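Local coordinates for protein GH26C (Muricauda sp. MAR_2010_75, PDB 6Q78) that probably hydrolyses internal beta-1,4-linked mannosyl bonds of mannans, as an endo-acting mannanase of glycoside hydrolase family 26, at residues 81-87 / 369-375; 196-201 / 251-256; 321-325 / 363-367; 302-307 / 351-356. All coordinates share one frame; numbering follows the deposited sequence.

Contact 1 (81-87 / 369-375); sequences FIVGQQD and FTMFWYN
Strands 81-86 and 369-372, first and last of the (beta/alpha)8 barrel, run parallel and close it. Thr370 N bonds to Ile82 O (2.8 Å), Gly84 N to Thr370 O, Phe372 N to Gly84 O, and Gln86 N to Phe372 O (2.9 Å). Beyond this ladder, Gln86 leans on the chain that leaves the last strand. Its CB lies against Tyr374 N and Phe372 O. CG, anti to the backbone N (chi1 -173°), lies over the six-membered ring of Trp373, a CH-pi contact 3.8 Å from the centroid; a bend at chi2 (75°) then lays the amide along the indole, CD 3.5 Å from Trp373 CZ3 and the planes only 14° apart. OE1 ends 3.2 Å from Met371 CE, while NE2 makes a weak bond to Ser115 O. The Trp373 side chain also lies about 3 Å from a bound Tris molecule, probably from the crystallisation liquor. With an alanine in place of Trp373, the Gln86 amide would probably lose its aromatic bed and be able to turn. Gln85 NE2 donates a hydrogen bond to Trp373 O (2.9 Å), in its carbonyl plane; its OE1 is hydrogen-bonded to Thr382 OG1. Ile82, Phe369 and Met371 share one face of the sheet and touch Leu112 of strand 112-116, whereas Thr370 and Phe372 face the other way, onto Leu360 and Leu356 of helix 351-361.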
# COMPACT_ATOMS: atom_id res chain seq x y z
N PHE A 81 -7.91 12.68 3.90
CA PHE A 81 -7.11 11.54 3.48
C PHE A 81 -6.47 11.79 2.11
O PHE A 81 -7.05 12.45 1.23
CB PHE A 81 -7.93 10.22 3.46
CG PHE A 81 -9.19 10.30 2.66
CD1 PHE A 81 -9.17 10.05 1.29
CD2 PHE A 81 -10.39 10.61 3.26
CE1 PHE A 81 -10.33 10.16 0.53
CE2 PHE A 81 -11.58 10.70 2.51
CZ PHE A 81 -11.55 10.46 1.15
N ILE A 82 -5.28 11.24 1.93
CA ILE A 82 -4.60 11.32 0.63
C ILE A 82 -5.17 10.26 -0.29
O ILE A 82 -5.43 9.13 0.14
CB ILE A 82 -3.09 11.15 0.83
CG1 ILE A 82 -2.55 12.32 1.65
CG2 ILE A 82 -2.35 11.06 -0.50
CD1 ILE A 82 -1.09 12.13 2.12
N VAL A 83 -5.34 10.61 -1.57
CA VAL A 83 -5.73 9.67 -2.61
C VAL A 83 -4.55 9.44 -3.54
O VAL A 83 -3.99 10.40 -4.08
CB VAL A 83 -6.94 10.19 -3.38
CG1 VAL A 83 -7.21 9.37 -4.64
CG2 VAL A 83 -8.17 10.17 -2.44
N GLY A 84 -4.21 8.17 -3.75
CA GLY A 84 -3.17 7.85 -4.71
C GLY A 84 -3.53 6.71 -5.65
O GLY A 84 -4.67 6.23 -5.68
N GLN A 85 -2.55 6.27 -6.44
CA GLN A 85 -2.79 5.21 -7.41
C GLN A 85 -1.50 4.44 -7.67
O GLN A 85 -0.40 5.03 -7.75
CB GLN A 85 -3.39 5.77 -8.72
CG GLN A 85 -3.72 4.70 -9.76
CD GLN A 85 -4.77 5.18 -10.78
OE1 GLN A 85 -4.92 6.38 -11.04
NE2 GLN A 85 -5.51 4.25 -11.34
N GLN A 86 -1.65 3.13 -7.79
CA GLN A 86 -0.53 2.25 -8.12
C GLN A 86 0.01 2.62 -9.50
O GLN A 86 -0.76 2.79 -10.45
CB GLN A 86 -1.03 0.80 -8.14
CG GLN A 86 0.06 -0.24 -8.29
CD GLN A 86 0.86 -0.43 -7.02
OE1 GLN A 86 0.54 0.11 -5.98
NE2 GLN A 86 1.92 -1.24 -7.13
N ASP A 87 1.35 2.72 -9.61
CA ASP A 87 2.02 2.95 -10.90
C ASP A 87 1.47 4.16 -11.65
O ASP A 87 1.36 4.16 -12.88
CB ASP A 87 2.00 1.67 -11.76
CG ASP A 87 2.80 0.55 -11.13
OD1 ASP A 87 3.77 0.82 -10.43
OD2 ASP A 87 2.45 -0.63 -11.34
N PHE A 369 -4.81 7.51 4.18
CA PHE A 369 -4.74 7.46 2.72
C PHE A 369 -5.56 6.31 2.18
O PHE A 369 -5.88 5.35 2.89
CB PHE A 369 -3.29 7.38 2.21
CG PHE A 369 -2.59 6.10 2.54
CD1 PHE A 369 -1.87 5.98 3.69
CD2 PHE A 369 -2.62 5.04 1.65
CE1 PHE A 369 -1.17 4.77 3.98
CE2 PHE A 369 -1.89 3.85 1.91
CZ PHE A 369 -1.18 3.73 3.08
N THR A 370 -5.94 6.44 0.91
CA THR A 370 -6.45 5.32 0.15
C THR A 370 -5.77 5.29 -1.20
O THR A 370 -5.26 6.31 -1.66
CB THR A 370 -7.97 5.32 0.08
OG1 THR A 370 -8.40 4.08 -0.51
CG2 THR A 370 -8.44 6.47 -0.77
N MET A 371 -5.72 4.12 -1.82
CA MET A 371 -5.03 3.97 -3.10
C MET A 371 -5.83 3.10 -4.06
O MET A 371 -6.27 2.00 -3.69
CB MET A 371 -3.65 3.36 -2.89
CG MET A 371 -2.72 3.43 -4.15
SD MET A 371 -1.30 2.34 -3.98
CE MET A 371 -2.05 0.71 -4.22
N PHE A 372 -5.98 3.58 -5.28
CA PHE A 372 -6.54 2.82 -6.38
C PHE A 372 -5.47 1.92 -7.00
O PHE A 372 -4.28 2.26 -7.01
CB PHE A 372 -7.02 3.80 -7.44
CG PHE A 372 -8.22 4.61 -7.01
CD1 PHE A 372 -9.47 4.03 -6.97
CD2 PHE A 372 -8.09 5.96 -6.64
CE1 PHE A 372 -10.59 4.76 -6.55
CE2 PHE A 372 -9.23 6.68 -6.25
CZ PHE A 372 -10.47 6.08 -6.21
N TRP A 373 -5.91 0.77 -7.52
CA TRP A 373 -5.00 -0.03 -8.32
C TRP A 373 -4.71 0.68 -9.64
O TRP A 373 -5.26 1.74 -9.93
CB TRP A 373 -5.51 -1.47 -8.49
CG TRP A 373 -4.43 -2.44 -8.80
CD1 TRP A 373 -4.33 -3.23 -9.91
CD2 TRP A 373 -3.26 -2.73 -8.00
NE1 TRP A 373 -3.18 -3.97 -9.88
CE2 TRP A 373 -2.50 -3.70 -8.71
CE3 TRP A 373 -2.79 -2.27 -6.76
CZ2 TRP A 373 -1.29 -4.21 -8.23
CZ3 TRP A 373 -1.58 -2.79 -6.28
CH2 TRP A 373 -0.84 -3.74 -7.03
N TYR A 374 -3.82 0.12 -10.45
CA TYR A 374 -3.41 0.81 -11.67
C TYR A 374 -4.49 0.77 -12.76
O TYR A 374 -5.36 -0.12 -12.79
CB TYR A 374 -2.05 0.33 -12.21
CG TYR A 374 -1.81 -1.15 -12.37
CD1 TYR A 374 -2.55 -1.93 -13.25
CD2 TYR A 374 -0.77 -1.77 -11.67
CE1 TYR A 374 -2.27 -3.30 -13.43
CE2 TYR A 374 -0.49 -3.11 -11.84
CZ TYR A 374 -1.23 -3.85 -12.70
OH TYR A 374 -0.94 -5.21 -12.86
N ASN A 375 -4.40 1.73 -13.67
CA ASN A 375 -5.09 1.65 -14.96
C ASN A 375 -4.18 0.96 -15.96
O ASN A 375 -2.96 1.15 -15.92
CB ASN A 375 -5.35 3.07 -15.48
CG ASN A 375 -6.42 3.82 -14.69
OD1 ASN A 375 -7.19 3.26 -13.91
ND2 ASN A 375 -6.47 5.14 -14.92
O HOH W 1 -2.05 3.59 -12.98

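Contact 2 (196-201 / 251-256); sequences YKQKLE and FTVTYL
Two hydroxyl bonds tie Tyr196 to Thr252 and Tyr255 to Glu201, each helix supplying one of the tyrosines. Tyr196 OH donates to Thr252 OG1 (2.7 Å), which lies in the plane of the tyrosine ring and is also bonded to Leu248 O one turn back. Tyr255 CG, anti to the backbone N (chi1 -163°), sends the ring across to helix 193-208, where its OH donates to Glu201 OE2 at 2.6 Å, entering on the anti lone pair of the carboxylate. Apolar contacts fill the space between the bonds. Leu200 is a knob in the hole formed by Phe251, Thr252, Tyr255 and Leu256, its CD1 3.8 Å from Tyr255 CD2 and its CD2 4.0 Å from Thr252 CG2. Aliphatic-aromatic contact comes from Lys197, whose CG sits over one face of the Tyr255 ring as a CH-pi donor and meets the edge of Phe251 at CZ (3.8 Å). A leucine in place of Tyr255 is likely to leave Glu201 without this donor and Lys197 without its ring face. The segment axes are 10.6 Å apart and cross at -51°. Helices 193-208 and 242-259 precede and follow strand 220-223; with Leu200 as a knob, the interface joins neighbouring outer helices of a (beta/alpha)8 barrel.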
# COMPACT_ATOMS: atom_id res chain seq x y z
N TYR A 196 15.49 -16.26 1.16
CA TYR A 196 14.61 -15.16 1.56
C TYR A 196 15.41 -14.01 2.18
O TYR A 196 15.13 -12.83 1.91
CB TYR A 196 13.57 -15.68 2.56
CG TYR A 196 12.63 -14.63 3.04
CD1 TYR A 196 11.89 -13.87 2.13
CD2 TYR A 196 12.46 -14.37 4.41
CE1 TYR A 196 11.00 -12.88 2.55
CE2 TYR A 196 11.54 -13.37 4.85
CZ TYR A 196 10.84 -12.64 3.90
OH TYR A 196 9.97 -11.64 4.25
N LYS A 197 16.42 -14.32 3.00
CA LYS A 197 17.26 -13.26 3.54
C LYS A 197 17.91 -12.46 2.42
O LYS A 197 18.00 -11.24 2.51
CB LYS A 197 18.30 -13.82 4.51
CG LYS A 197 17.69 -14.25 5.85
CD LYS A 197 18.74 -14.67 6.90
CE LYS A 197 19.53 -15.88 6.54
NZ LYS A 197 20.39 -16.09 7.76
N GLN A 198 18.34 -13.14 1.34
CA GLN A 198 18.94 -12.42 0.22
C GLN A 198 17.94 -11.48 -0.44
O GLN A 198 18.30 -10.37 -0.85
CB GLN A 198 19.54 -13.41 -0.79
CG GLN A 198 20.49 -12.77 -1.79
CD GLN A 198 19.78 -11.96 -2.87
OE1 GLN A 198 18.77 -12.39 -3.42
NE2 GLN A 198 20.31 -10.77 -3.16
N LYS A 199 16.68 -11.91 -0.55
CA LYS A 199 15.66 -11.01 -1.10
C LYS A 199 15.46 -9.78 -0.22
O LYS A 199 15.30 -8.66 -0.71
CB LYS A 199 14.32 -11.73 -1.27
CG LYS A 199 14.34 -12.94 -2.21
CD LYS A 199 14.96 -12.61 -3.58
CE LYS A 199 14.71 -13.79 -4.53
NZ LYS A 199 15.29 -13.52 -5.91
N LEU A 200 15.42 -9.98 1.11
CA LEU A 200 15.31 -8.83 2.01
C LEU A 200 16.53 -7.92 1.90
O LEU A 200 16.42 -6.70 2.01
CB LEU A 200 15.10 -9.28 3.46
CG LEU A 200 13.80 -10.06 3.66
CD1 LEU A 200 13.75 -10.35 5.16
CD2 LEU A 200 12.56 -9.27 3.24
N GLU A 201 17.71 -8.51 1.70
CA GLU A 201 18.90 -7.69 1.51
C GLU A 201 18.79 -6.85 0.25
O GLU A 201 19.24 -5.69 0.24
CB GLU A 201 20.14 -8.59 1.48
CG GLU A 201 20.44 -9.18 2.88
CD GLU A 201 21.22 -10.50 2.87
OE1 GLU A 201 21.85 -10.83 1.83
OE2 GLU A 201 21.21 -11.20 3.91
N PHE A 251 10.03 -11.82 11.92
CA PHE A 251 11.36 -12.00 11.38
C PHE A 251 11.67 -10.93 10.34
O PHE A 251 12.77 -10.34 10.35
CB PHE A 251 11.53 -13.37 10.73
CG PHE A 251 12.83 -13.49 10.03
CD1 PHE A 251 13.98 -13.80 10.74
CD2 PHE A 251 12.91 -13.24 8.67
CE1 PHE A 251 15.19 -13.85 10.10
CE2 PHE A 251 14.13 -13.28 8.02
CZ PHE A 251 15.27 -13.59 8.73
N THR A 252 10.70 -10.63 9.47
CA THR A 252 10.94 -9.71 8.37
C THR A 252 11.18 -8.30 8.88
O THR A 252 12.12 -7.61 8.44
CB THR A 252 9.75 -9.74 7.42
OG1 THR A 252 9.64 -11.06 6.88
CG2 THR A 252 9.93 -8.79 6.27
N VAL A 253 10.32 -7.83 9.79
CA VAL A 253 10.53 -6.48 10.33
C VAL A 253 11.88 -6.37 11.01
O VAL A 253 12.63 -5.40 10.81
CB VAL A 253 9.38 -6.12 11.27
CG1 VAL A 253 9.68 -4.82 12.03
CG2 VAL A 253 8.10 -5.98 10.45
N THR A 254 12.21 -7.34 11.88
CA THR A 254 13.45 -7.25 12.63
C THR A 254 14.66 -7.35 11.72
O THR A 254 15.66 -6.65 11.94
CB THR A 254 13.43 -8.35 13.70
OG1 THR A 254 12.35 -8.08 14.61
CG2 THR A 254 14.75 -8.41 14.47
N TYR A 255 14.60 -8.20 10.69
CA TYR A 255 15.76 -8.32 9.81
C TYR A 255 16.00 -7.03 9.04
O TYR A 255 17.15 -6.58 8.91
CB TYR A 255 15.55 -9.50 8.86
CG TYR A 255 16.84 -9.98 8.19
CD1 TYR A 255 17.78 -10.69 8.90
CD2 TYR A 255 17.09 -9.74 6.85
CE1 TYR A 255 18.94 -11.14 8.31
CE2 TYR A 255 18.25 -10.20 6.23
CZ TYR A 255 19.17 -10.88 6.98
OH TYR A 255 20.35 -11.34 6.39
N LEU A 256 14.92 -6.41 8.54
CA LEU A 256 15.08 -5.14 7.82
C LEU A 256 15.51 -4.00 8.74
O LEU A 256 16.47 -3.28 8.43
CB LEU A 256 13.77 -4.76 7.16
CG LEU A 256 13.47 -5.62 5.91
CD1 LEU A 256 12.03 -5.45 5.51
CD2 LEU A 256 14.38 -5.18 4.78

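Contact 3 (321-325 / 363-367); sequences SDLAE and NDVKI
The loop that enters the last strand of the (beta/alpha)8 barrel is fastened to the later turns of helix 306-327 where Lys366 meets Ser321 and Glu325, on the side of the barrel where its strands begin. Ser321 holds the backbone. Its hydroxyl oxygen, turned away from the backbone N (chi1 172°), accepts a hydrogen bond from Lys366 N at 2.9 Å, nearly straight at 162° about the hydrogen. A water donates to both Ser321 O and Lys366 O, so the N-H and the C=O of one loop residue are both tied to one helix residue, the second indirectly. Glu325, one turn on, takes the side chain. The extended lysine crosses the glutamate at about a right angle, its CD 3.8 Å from Glu325 CD, and NZ forms a salt bridge to Glu325 OE1 at 3.0 Å, coming from above the carboxylate plane, 55° out of it. Gln78 OE1 is a further partner of this ammonium group. Another water lies 2.7 Å from Glu325 OE2 and equally close to Asp364 O. Lys318, from the same helix, bonds to Asn363 O. Val365 and Ile367 lie on Leu317 of helix 306-327, and the buried Ile367 and Ala324 both touch Ala331 of strand 330-336.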
# COMPACT_ATOMS: atom_id res chain seq x y z
N SER A 321 -10.22 1.67 11.55
CA SER A 321 -10.03 3.02 12.06
C SER A 321 -10.10 3.05 13.59
O SER A 321 -9.30 3.75 14.24
CB SER A 321 -11.09 3.94 11.44
OG SER A 321 -11.11 5.23 12.01
N ASP A 322 -11.02 2.29 14.19
CA ASP A 322 -11.10 2.24 15.65
C ASP A 322 -9.84 1.64 16.26
O ASP A 322 -9.34 2.13 17.29
CB ASP A 322 -12.30 1.40 16.11
CG ASP A 322 -13.63 2.12 15.99
OD1 ASP A 322 -13.64 3.37 15.83
OD2 ASP A 322 -14.68 1.42 16.09
N LEU A 323 -9.32 0.57 15.66
CA LEU A 323 -8.11 -0.04 16.21
C LEU A 323 -6.91 0.89 16.06
O LEU A 323 -6.07 0.97 16.96
CB LEU A 323 -7.82 -1.35 15.50
CG LEU A 323 -8.70 -2.51 15.90
CD1 LEU A 323 -8.40 -3.66 14.91
CD2 LEU A 323 -8.43 -2.93 17.34
N ALA A 324 -6.82 1.59 14.93
CA ALA A 324 -5.73 2.56 14.76
C ALA A 324 -5.82 3.69 15.79
O ALA A 324 -4.79 4.16 16.30
CB ALA A 324 -5.76 3.11 13.33
N GLU A 325 -7.03 4.15 16.11
CA GLU A 325 -7.15 5.16 17.16
C GLU A 325 -6.69 4.59 18.51
O GLU A 325 -5.93 5.23 19.24
CB GLU A 325 -8.59 5.65 17.23
CG GLU A 325 -8.99 6.58 16.11
CD GLU A 325 -10.15 7.47 16.48
OE1 GLU A 325 -9.94 8.44 17.25
OE2 GLU A 325 -11.26 7.20 16.00
N ASN A 363 -19.65 7.79 9.70
CA ASN A 363 -19.42 7.28 11.05
C ASN A 363 -18.01 7.59 11.54
O ASN A 363 -17.39 6.80 12.26
CB ASN A 363 -19.74 5.78 11.15
CG ASN A 363 -20.01 5.33 12.58
OD1 ASN A 363 -20.43 6.13 13.44
ND2 ASN A 363 -19.77 4.05 12.85
N ASP A 364 -17.47 8.75 11.13
CA ASP A 364 -16.20 9.24 11.68
C ASP A 364 -15.02 8.28 11.47
O ASP A 364 -14.14 8.16 12.32
CB ASP A 364 -16.36 9.61 13.16
CG ASP A 364 -17.39 10.70 13.36
OD1 ASP A 364 -17.13 11.83 12.88
OD2 ASP A 364 -18.46 10.44 13.96
N VAL A 365 -14.99 7.60 10.32
CA VAL A 365 -13.78 6.88 9.91
C VAL A 365 -12.62 7.87 9.78
O VAL A 365 -12.78 8.99 9.27
CB VAL A 365 -14.05 6.14 8.58
CG1 VAL A 365 -12.75 5.62 7.92
CG2 VAL A 365 -15.04 4.96 8.79
N LYS A 366 -11.44 7.47 10.26
CA LYS A 366 -10.21 8.26 10.17
C LYS A 366 -9.15 7.42 9.47
O LYS A 366 -8.66 6.43 10.04
CB LYS A 366 -9.73 8.69 11.55
CG LYS A 366 -10.66 9.64 12.27
CD LYS A 366 -10.12 9.99 13.65
CE LYS A 366 -11.11 10.85 14.40
NZ LYS A 366 -10.68 11.02 15.81
N ILE A 367 -8.76 7.81 8.25
CA ILE A 367 -7.73 7.08 7.50
C ILE A 367 -6.73 8.09 6.96
O ILE A 367 -7.10 9.22 6.62
CB ILE A 367 -8.31 6.26 6.33
CG1 ILE A 367 -9.22 7.13 5.46
CG2 ILE A 367 -9.03 4.98 6.83
CD1 ILE A 367 -9.38 6.58 4.03
O HOH W 2 -7.93 5.86 12.80
O HOH W 3 -13.40 8.40 14.91

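Contact 4 (302-307 / 351-356); sequences FNNQGQ and FFTNNL
Phe351 O accepts from both Asn355 N and Leu356 N in a wide pi-type turn of helix 351-361, and this turn faces the chain around Phe302 that runs into helix 306-327, with Gln307 and Asn355 7.4 Å apart between CA atoms. These are neighbouring helices of the (beta/alpha)8 barrel, meeting near their starts. Phe302 carries the apolar half. Phe351 turns its edge toward the face of the Phe302 ring in an offset edge-to-face pair, planes at 87° and centroids 5.7 Å apart. Phe302 CB in turn lies at the edge of the Phe351 ring, 3.6 Å from CE1. At the far end of the ring, Phe302 CZ meets Leu356 CD1 at 3.9 Å, and Ala313 and Thr336 touch Phe302 from helix 306-327 and strand 330-336. Asn355 carries the polar half and uses both ends of its amide. ND2 donates to a water that in turn donates to Phe302 O, bridging to the loop backbone. OD1 accepts a hydrogen bond from Gln307 NE2 at 3.2 Å; the donor stands above the carbonyl plane, 47° out of it, while the oxygen lies in the glutamine's own amide plane. A bend at chi2 (-49°) brings the Gln307 amide round to this position. Its other end is bridged as well: a second water donates to Gln307 OE1 at 3.1 Å and to Asn354 O at 2.7 Å.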
# COMPACT_ATOMS: atom_id res chain seq x y z
N PHE A 302 -17.40 -3.26 -3.20
CA PHE A 302 -17.72 -2.24 -4.19
C PHE A 302 -18.09 -2.82 -5.55
O PHE A 302 -18.45 -2.06 -6.45
CB PHE A 302 -16.55 -1.26 -4.33
CG PHE A 302 -16.27 -0.46 -3.08
CD1 PHE A 302 -17.19 0.46 -2.61
CD2 PHE A 302 -15.10 -0.65 -2.36
CE1 PHE A 302 -16.95 1.19 -1.46
CE2 PHE A 302 -14.85 0.09 -1.20
CZ PHE A 302 -15.78 1.02 -0.76
N ASN A 303 -18.06 -4.14 -5.71
CA ASN A 303 -18.21 -4.74 -7.04
C ASN A 303 -19.70 -4.97 -7.34
O ASN A 303 -20.23 -6.08 -7.23
CB ASN A 303 -17.41 -6.02 -7.17
CG ASN A 303 -17.30 -6.48 -8.62
OD1 ASN A 303 -18.04 -6.02 -9.47
ND2 ASN A 303 -16.35 -7.38 -8.90
N ASN A 304 -20.38 -3.87 -7.69
CA ASN A 304 -21.81 -3.90 -7.99
C ASN A 304 -22.62 -4.56 -6.87
O ASN A 304 -23.46 -5.43 -7.12
CB ASN A 304 -22.10 -4.66 -9.30
CG ASN A 304 -21.49 -4.03 -10.50
OD1 ASN A 304 -20.56 -4.59 -11.09
ND2 ASN A 304 -22.03 -2.90 -10.92
N GLN A 305 -22.33 -4.18 -5.63
CA GLN A 305 -23.01 -4.74 -4.47
C GLN A 305 -23.98 -3.76 -3.83
O GLN A 305 -24.52 -4.05 -2.75
CB GLN A 305 -21.97 -5.18 -3.43
CG GLN A 305 -20.98 -6.25 -3.91
CD GLN A 305 -21.59 -7.61 -4.06
OE1 GLN A 305 -21.69 -8.37 -3.08
NE2 GLN A 305 -22.00 -7.95 -5.27
N GLY A 306 -24.22 -2.60 -4.45
CA GLY A 306 -25.27 -1.73 -3.94
C GLY A 306 -24.89 -1.10 -2.60
O GLY A 306 -23.75 -1.16 -2.13
N GLN A 307 -25.91 -0.49 -1.99
CA GLN A 307 -25.69 0.17 -0.71
C GLN A 307 -25.36 -0.83 0.39
O GLN A 307 -24.64 -0.49 1.34
CB GLN A 307 -26.92 1.01 -0.33
CG GLN A 307 -27.05 2.25 -1.21
CD GLN A 307 -25.74 3.02 -1.31
OE1 GLN A 307 -25.18 3.44 -0.29
NE2 GLN A 307 -25.23 3.20 -2.54
N PHE A 351 -20.47 6.04 -8.30
CA PHE A 351 -19.54 5.20 -7.55
C PHE A 351 -18.64 6.02 -6.61
O PHE A 351 -18.50 5.70 -5.43
CB PHE A 351 -18.65 4.36 -8.46
CG PHE A 351 -17.63 3.60 -7.70
CD1 PHE A 351 -18.02 2.53 -6.90
CD2 PHE A 351 -16.29 4.00 -7.67
CE1 PHE A 351 -17.10 1.85 -6.11
CE2 PHE A 351 -15.36 3.32 -6.90
CZ PHE A 351 -15.77 2.23 -6.10
N PHE A 352 -17.94 7.01 -7.15
CA PHE A 352 -16.92 7.67 -6.33
C PHE A 352 -17.56 8.54 -5.26
O PHE A 352 -17.13 8.54 -4.10
CB PHE A 352 -15.97 8.51 -7.20
CG PHE A 352 -15.16 7.69 -8.17
CD1 PHE A 352 -14.09 6.91 -7.72
CD2 PHE A 352 -15.44 7.71 -9.53
CE1 PHE A 352 -13.33 6.14 -8.60
CE2 PHE A 352 -14.67 6.95 -10.44
CZ PHE A 352 -13.61 6.16 -9.96
N THR A 353 -18.57 9.31 -5.64
CA THR A 353 -19.12 10.29 -4.72
C THR A 353 -20.06 9.65 -3.71
O THR A 353 -20.04 10.03 -2.53
CB THR A 353 -19.84 11.38 -5.52
OG1 THR A 353 -18.88 12.04 -6.36
CG2 THR A 353 -20.49 12.37 -4.58
N ASN A 354 -20.88 8.69 -4.13
CA ASN A 354 -21.94 8.15 -3.28
C ASN A 354 -21.58 6.82 -2.63
O ASN A 354 -22.23 6.43 -1.64
CB ASN A 354 -23.21 7.92 -4.10
CG ASN A 354 -23.71 9.20 -4.73
OD1 ASN A 354 -23.60 10.27 -4.14
ND2 ASN A 354 -24.26 9.10 -5.93
N ASN A 355 -20.61 6.09 -3.18
CA ASN A 355 -20.27 4.77 -2.67
C ASN A 355 -18.92 4.82 -1.97
O ASN A 355 -18.84 4.67 -0.75
CB ASN A 355 -20.28 3.72 -3.79
CG ASN A 355 -21.66 3.47 -4.35
OD1 ASN A 355 -22.63 4.20 -4.05
ND2 ASN A 355 -21.79 2.40 -5.15
N LEU A 356 -17.84 5.03 -2.71
CA LEU A 356 -16.52 5.04 -2.10
C LEU A 356 -16.40 6.16 -1.07
O LEU A 356 -15.97 5.91 0.07
CB LEU A 356 -15.44 5.19 -3.19
CG LEU A 356 -14.04 5.32 -2.60
CD1 LEU A 356 -13.62 4.03 -1.83
CD2 LEU A 356 -13.06 5.57 -3.73
O HOH W 4 -20.11 0.10 -5.29
O HOH W 5 -24.88 6.41 -1.21

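How the contacts relate
Contact 1 is the buried core, contact 3 lies at the surface, and contacts 2 and 4 are partly buried. Backbone bonding dominates contact 1, joining strand to strand; contact 2 is side-chain packing between helices, flanked by hydroxyl bonds. Contacts 3 and 4 share helix 306-327 and lean on water, one with a salt bridge, the other with an aromatic pair and amides. They sit toward opposite ends of that helix, nearest atoms about 8 Å apart. Both touch contact 1: Phe372 packs on Leu356 and Phe352, and Phe81 CB lies 3.4 Å from Ile367 O. Contact 2 stands apart, its centre 39 Å from that of contact 4, across the barrel.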